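Local structure of DNA replication and repair protein RecF (Caldanaerobacter subterraneus subsp. tengcongensis, 5Z69) at residues A[208-213]-A[310-315]; A[215-220]-A[305-310]. The protein probably binds ATP and single-stranded DNA as an ABC-type ATPase and recombination mediator of the RecFOR pathway of DNA repair. All blocks are in the same frame, centred on the assembly; numbering follows the deposited sequence.

Interaction 1: A[208-213]-A[310-315]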
loop_
_atom_site.group_PDB
_atom_site.type_symbol
_atom_site.label_atom_id
_atom_site.label_comp_id
_atom_site.label_asym_id
_atom_site.label_seq_id
_atom_site.Cartn_x
_atom_site.Cartn_y
_atom_site.Cartn_z
ATOM N N LEU A 208 -9.422 -13.060 -0.629
ATOM C CA LEU A 208 -7.982 -12.925 -0.778
ATOM C C LEU A 208 -7.233 -13.987 0.065
ATOM O O LEU A 208 -6.206 -14.513 -0.388
ATOM C CB LEU A 208 -7.551 -11.504 -0.426
ATOM C CG LEU A 208 -7.942 -10.469 -1.483
ATOM C CD1 LEU A 208 -7.670 -9.119 -0.946
ATOM C CD2 LEU A 208 -7.219 -10.639 -2.815
ATOM N N GLU A 209 -7.750 -14.286 1.259
ATOM C CA GLU A 209 -7.279 -15.431 2.056
ATOM C C GLU A 209 -7.288 -16.694 1.239
ATOM O O GLU A 209 -6.279 -17.373 1.134
ATOM C CB GLU A 209 -8.177 -15.678 3.269
ATOM C CG GLU A 209 -7.926 -14.801 4.501
ATOM C CD GLU A 209 -8.680 -15.330 5.710
ATOM O OE1 GLU A 209 -9.486 -14.568 6.294
ATOM O OE2 GLU A 209 -8.453 -16.512 6.065
ATOM N N LYS A 210 -8.449 -17.024 0.670
ATOM C CA LYS A 210 -8.558 -18.216 -0.172
ATOM C C LYS A 210 -7.660 -18.113 -1.390
ATOM O O LYS A 210 -7.029 -19.092 -1.781
ATOM C CB LYS A 210 -10.003 -18.437 -0.605
ATOM C CG LYS A 210 -10.899 -18.801 0.537
ATOM C CD LYS A 210 -12.362 -18.810 0.125
ATOM C CE LYS A 210 -13.233 -19.340 1.252
ATOM N NZ LYS A 210 -14.662 -19.039 1.028
ATOM N N LEU A 211 -7.595 -16.922 -1.983
ATOM C CA LEU A 211 -6.761 -16.712 -3.155
ATOM C C LEU A 211 -5.299 -17.025 -2.828
ATOM O O LEU A 211 -4.630 -17.744 -3.566
ATOM C CB LEU A 211 -6.896 -15.272 -3.672
ATOM C CG LEU A 211 -6.065 -14.979 -4.925
ATOM C CD1 LEU A 211 -6.525 -15.928 -6.026
ATOM C CD2 LEU A 211 -6.173 -13.528 -5.393
ATOM N N LYS A 212 -4.809 -16.501 -1.711
ATOM C CA LYS A 212 -3.413 -16.731 -1.331
ATOM C C LYS A 212 -3.124 -18.232 -1.108
ATOM O O LYS A 212 -2.161 -18.764 -1.659
ATOM C CB LYS A 212 -3.067 -15.902 -0.089
ATOM C CG LYS A 212 -1.571 -15.773 0.210
ATOM C CD LYS A 212 -1.109 -16.808 1.210
ATOM C CE LYS A 212 -1.852 -16.659 2.527
ATOM N NZ LYS A 212 -3.099 -17.475 2.577
ATOM N N ASN A 213 -3.967 -18.916 -0.336
ATOM C CA ASN A 213 -3.829 -20.366 -0.136
ATOM C C ASN A 213 -3.734 -21.162 -1.432
ATOM O O ASN A 213 -2.830 -21.979 -1.610
ATOM C CB ASN A 213 -5.009 -20.935 0.656
ATOM C CG ASN A 213 -5.140 -20.344 2.038
ATOM O OD1 ASN A 213 -4.158 -19.918 2.647
ATOM N ND2 ASN A 213 -6.369 -20.324 2.552
ATOM N N GLU A 310 -15.201 -23.444 -8.365
ATOM C CA GLU A 310 -15.774 -24.797 -8.238
ATOM C C GLU A 310 -16.183 -25.148 -6.814
ATOM O O GLU A 310 -17.269 -25.681 -6.571
ATOM C CB GLU A 310 -14.785 -25.846 -8.716
ATOM C CG GLU A 310 -14.414 -25.717 -10.156
ATOM C CD GLU A 310 -13.630 -26.913 -10.638
ATOM O OE1 GLU A 310 -12.386 -26.889 -10.492
ATOM O OE2 GLU A 310 -14.258 -27.874 -11.141
ATOM N N GLU A 311 -15.301 -24.841 -5.871
ATOM C CA GLU A 311 -15.540 -25.160 -4.470
ATOM C C GLU A 311 -16.692 -24.343 -3.901
ATOM O O GLU A 311 -17.532 -24.869 -3.182
ATOM C CB GLU A 311 -14.266 -24.926 -3.646
ATOM C CG GLU A 311 -13.624 -26.203 -3.131
ATOM C CD GLU A 311 -14.426 -26.862 -2.015
ATOM O OE1 GLU A 311 -15.203 -26.155 -1.336
ATOM O OE2 GLU A 311 -14.276 -28.090 -1.820
ATOM N N GLU A 312 -16.735 -23.051 -4.213
ATOM C CA GLU A 312 -17.798 -22.210 -3.669
ATOM C C GLU A 312 -19.174 -22.491 -4.297
ATOM O O GLU A 312 -20.190 -22.439 -3.603
ATOM C CB GLU A 312 -17.439 -20.731 -3.829
ATOM C CG GLU A 312 -16.212 -20.322 -3.025
ATOM C CD GLU A 312 -16.416 -20.474 -1.524
ATOM O OE1 GLU A 312 -17.544 -20.214 -1.047
ATOM O OE2 GLU A 312 -15.455 -20.862 -0.828
ATOM N N THR A 313 -19.231 -22.796 -5.590
ATOM C CA THR A 313 -20.553 -22.985 -6.215
ATOM C C THR A 313 -21.017 -24.434 -6.282
ATOM O O THR A 313 -22.206 -24.700 -6.511
ATOM C CB THR A 313 -20.587 -22.444 -7.647
ATOM O OG1 THR A 313 -19.646 -23.168 -8.455
ATOM C CG2 THR A 313 -20.248 -20.950 -7.660
ATOM N N GLY A 314 -20.082 -25.375 -6.133
ATOM C CA GLY A 314 -20.392 -26.780 -6.369
ATOM C C GLY A 314 -20.707 -27.109 -7.825
ATOM O O GLY A 314 -21.189 -28.196 -8.135
ATOM N N GLU A 315 -20.441 -26.162 -8.726
ATOM C CA GLU A 315 -20.584 -26.395 -10.152
ATOM C C GLU A 315 -19.228 -26.514 -10.834
ATOM O O GLU A 315 -18.235 -25.929 -10.390
ATOM C CB GLU A 315 -21.385 -25.249 -10.807
ATOM C CG GLU A 315 -22.764 -24.996 -10.208
ATOM C CD GLU A 315 -23.910 -25.546 -11.067
ATOM O OE1 GLU A 315 -25.081 -25.283 -10.707
ATOM O OE2 GLU A 315 -23.663 -26.248 -12.088
#
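K210 and E312 bridge helices 186-222 and 291-313 with one salt bridge, their side chains reaching out from opposite directions. From CB, which points toward the other helix, the lysine places CG beside the backbone N (chi1 -67°) and then runs fully extended, spending its whole length on the gap. K210 CD comes within 3.8 Å of E312 OE2, K210 CE within 3.4 Å, and K210 NZ ends the chain with a 2.7 Å hydrogen bond to the same oxygen. E312 OE1 lies 3.7 Å from K210 NZ, so the ammonium favours one oxygen and does not straddle the pair. It meets that oxygen from well above the carboxylate plane, 55° out of it. E312, bent at chi2, comes the other way to offer OE2. The backbones stay apart: the nearest CA atoms, those of K210 and E312, are 10.7 Å from each other, and both residues are exposed. The bridge has neighbours on both partners: K210 also touches I308 of helix 291-313, and E312 touches I151 of helix 137-151. This is a surface interhelical salt bridge, set just before helix 291-313 ends at T313, whose OG1 accepts from E315 N in an ST turn.

Interaction 2: A[215-220]-A[305-310]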
loop_
_atom_site.group_PDB
_atom_site.type_symbol
_atom_site.label_atom_id
_atom_site.label_comp_id
_atom_site.label_asym_id
_atom_site.label_seq_id
_atom_site.Cartn_x
_atom_site.Cartn_y
_atom_site.Cartn_z
ATOM N N MET A 215 -3.253 -20.044 -4.553
ATOM C CA MET A 215 -2.156 -19.622 -5.412
ATOM C C MET A 215 -0.810 -20.120 -4.910
ATOM O O MET A 215 0.077 -20.394 -5.714
ATOM C CB MET A 215 -2.077 -18.104 -5.519
ATOM C CG MET A 215 -3.131 -17.437 -6.337
ATOM S SD MET A 215 -2.738 -15.680 -6.340
ATOM C CE MET A 215 -1.595 -15.534 -7.676
ATOM N N SER A 216 -0.645 -20.182 -3.589
ATOM C CA SER A 216 0.602 -20.681 -2.995
ATOM C C SER A 216 0.803 -22.137 -3.360
ATOM O O SER A 216 1.926 -22.583 -3.592
ATOM C CB SER A 216 0.597 -20.532 -1.476
ATOM O OG SER A 216 0.755 -19.185 -1.094
ATOM N N LYS A 217 -0.303 -22.875 -3.399
ATOM C CA LYS A 217 -0.270 -24.268 -3.793
ATOM C C LYS A 217 0.185 -24.381 -5.251
ATOM O O LYS A 217 1.110 -25.121 -5.558
ATOM C CB LYS A 217 -1.647 -24.913 -3.584
ATOM C CG LYS A 217 -1.703 -26.432 -3.749
ATOM C CD LYS A 217 -2.014 -26.866 -5.185
ATOM C CE LYS A 217 -3.298 -26.228 -5.714
ATOM N NZ LYS A 217 -4.538 -26.708 -5.031
ATOM N N PHE A 218 -0.452 -23.635 -6.151
ATOM C CA PHE A 218 -0.122 -23.737 -7.574
ATOM C C PHE A 218 1.293 -23.239 -7.886
ATOM O O PHE A 218 2.032 -23.877 -8.639
ATOM C CB PHE A 218 -1.147 -22.972 -8.422
ATOM C CG PHE A 218 -2.470 -23.675 -8.552
ATOM C CD1 PHE A 218 -2.574 -24.853 -9.277
ATOM C CD2 PHE A 218 -3.615 -23.159 -7.959
ATOM C CE1 PHE A 218 -3.789 -25.506 -9.403
ATOM C CE2 PHE A 218 -4.831 -23.814 -8.080
ATOM C CZ PHE A 218 -4.914 -24.989 -8.799
ATOM N N LEU A 219 1.659 -22.105 -7.302
ATOM C CA LEU A 219 2.979 -21.516 -7.506
ATOM C C LEU A 219 4.100 -22.453 -7.051
ATOM O O LEU A 219 5.102 -22.623 -7.750
ATOM C CB LEU A 219 3.078 -20.182 -6.767
ATOM C CG LEU A 219 4.405 -19.443 -6.898
ATOM C CD1 LEU A 219 4.639 -19.026 -8.343
ATOM C CD2 LEU A 219 4.450 -18.240 -5.971
ATOM N N MET A 220 3.920 -23.069 -5.886
ATOM C CA MET A 220 4.952 -23.923 -5.313
ATOM C C MET A 220 5.141 -25.181 -6.153
ATOM O O MET A 220 6.164 -25.855 -6.050
ATOM C CB MET A 220 4.604 -24.296 -3.867
ATOM C CG MET A 220 5.787 -24.795 -3.031
ATOM S SD MET A 220 7.164 -23.619 -2.933
ATOM C CE MET A 220 8.087 -24.269 -1.540
ATOM N N GLU A 305 -8.704 -18.954 -9.388
ATOM C CA GLU A 305 -10.050 -18.472 -9.662
ATOM C C GLU A 305 -10.930 -19.668 -9.926
ATOM O O GLU A 305 -11.995 -19.840 -9.320
ATOM C CB GLU A 305 -10.050 -17.516 -10.860
ATOM C CG GLU A 305 -11.432 -16.957 -11.204
ATOM C CD GLU A 305 -11.451 -16.215 -12.528
ATOM O OE1 GLU A 305 -10.407 -15.626 -12.899
ATOM O OE2 GLU A 305 -12.517 -16.227 -13.199
ATOM N N LEU A 306 -10.456 -20.518 -10.823
ATOM C CA LEU A 306 -11.159 -21.737 -11.181
ATOM C C LEU A 306 -11.430 -22.621 -9.961
ATOM O O LEU A 306 -12.557 -23.049 -9.718
ATOM C CB LEU A 306 -10.342 -22.491 -12.225
ATOM C CG LEU A 306 -10.838 -23.887 -12.602
ATOM C CD1 LEU A 306 -12.294 -23.847 -13.033
ATOM C CD2 LEU A 306 -9.948 -24.468 -13.701
ATOM N N GLU A 307 -10.386 -22.892 -9.194
ATOM C CA GLU A 307 -10.516 -23.746 -8.025
ATOM C C GLU A 307 -11.509 -23.186 -6.998
ATOM O O GLU A 307 -12.387 -23.899 -6.523
ATOM C CB GLU A 307 -9.144 -23.942 -7.371
ATOM C CG GLU A 307 -9.214 -24.646 -6.039
ATOM C CD GLU A 307 -7.827 -24.956 -5.503
ATOM O OE1 GLU A 307 -7.453 -24.395 -4.456
ATOM O OE2 GLU A 307 -7.113 -25.745 -6.156
ATOM N N ILE A 308 -11.351 -21.914 -6.642
ATOM C CA ILE A 308 -12.274 -21.285 -5.706
ATOM C C ILE A 308 -13.722 -21.293 -6.265
ATOM O O ILE A 308 -14.680 -21.576 -5.547
ATOM C CB ILE A 308 -11.805 -19.844 -5.372
ATOM C CG1 ILE A 308 -10.447 -19.901 -4.659
ATOM C CG2 ILE A 308 -12.825 -19.128 -4.490
ATOM C CD1 ILE A 308 -9.769 -18.538 -4.432
ATOM N N LEU A 309 -13.882 -21.011 -7.553
ATOM C CA LEU A 309 -15.225 -20.987 -8.143
ATOM C C LEU A 309 -15.907 -22.373 -8.017
ATOM O O LEU A 309 -17.067 -22.465 -7.582
ATOM C CB LEU A 309 -15.156 -20.508 -9.614
ATOM C CG LEU A 309 -16.393 -20.615 -10.539
ATOM C CD1 LEU A 309 -17.608 -20.191 -9.809
ATOM C CD2 LEU A 309 -16.254 -19.732 -11.794
ATOM N N GLU A 310 -15.201 -23.444 -8.365
ATOM C CA GLU A 310 -15.774 -24.797 -8.238
ATOM C C GLU A 310 -16.183 -25.148 -6.814
ATOM O O GLU A 310 -17.269 -25.681 -6.571
ATOM C CB GLU A 310 -14.785 -25.846 -8.716
ATOM C CG GLU A 310 -14.414 -25.717 -10.156
ATOM C CD GLU A 310 -13.630 -26.913 -10.638
ATOM O OE1 GLU A 310 -12.386 -26.889 -10.492
ATOM O OE2 GLU A 310 -14.258 -27.874 -11.141
HETATM O O HOH W 1 -6.159 -25.495 -2.192
#
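The carboxylate of E307 meets two neighbouring side chains of helix 186-222, K217 and F218, with a single oxygen, OE2. Its chain leaves the backbone with CG opposite the amide nitrogen (chi1 172°) and stays extended, which carries the acid across the gap between the helices. The lysine takes a different course: bent at chi2, chi3 and chi4, it curls back over its own neighbour and crosses the glutamate at a slant. That fold lays K217 CE over the centre of the F218 ring, 3.5 Å above its plane, a CH-pi type of approach between sequence neighbours. From there K217 NZ gives a 3.0 Å hydrogen bond to E307 OE2, which accepts with its syn lone pair, on the side of the other oxygen, and this closes a salt bridge. The phenyl ring and the carboxylate are inclined by 40°, with F218 CZ 3.5 Å from E307 OE2 in an oblique approach. E307 OE1 is occupied separately: it accepts from S214 OG and from a water 2.8 Å away, and that water is also a weak, long partner of K217 NZ. Both oxygens are therefore engaged, which should limit rotation of the carboxylate. Shortening this side chain to an alanine is likely to leave the K217 ammonium without its charged mate and S214 OG without its acceptor, and to open a gap beside the F218 ring. F218, itself buried, also packs on L303 and S304 of helix 291-313, so the salt bridge sits beside a buried aromatic side chain. This is an interhelical salt bridge beside a packed phenylalanine, joining helices 186-222 and 291-313 within the RecF/RecN/SMC family region.

Interactions 1 and 2 join the same two helices, 186-222 and 291-313. The centres of the two contacts lie about 8 Å apart. Along the chain, the 215-220/305-310 pair is nested inside the loop closed by 208-213/310-315: moving later along helix 186-222, from 208-213 to 215-220, the partner moves earlier, from 310-315 to 305-310, an antiparallel order of contacts. E310 belongs to both. I308 connects them physically: its CD1 packs 3.7 Å from the backbone N of L211 and 3.7 Å from K210 C. Interaction 1 is wholly at the surface, whereas interaction 2 is partly buried through F218. Both lie away from the ATP-binding residues; they are interhelical salt bridges, joined through the packing of I308.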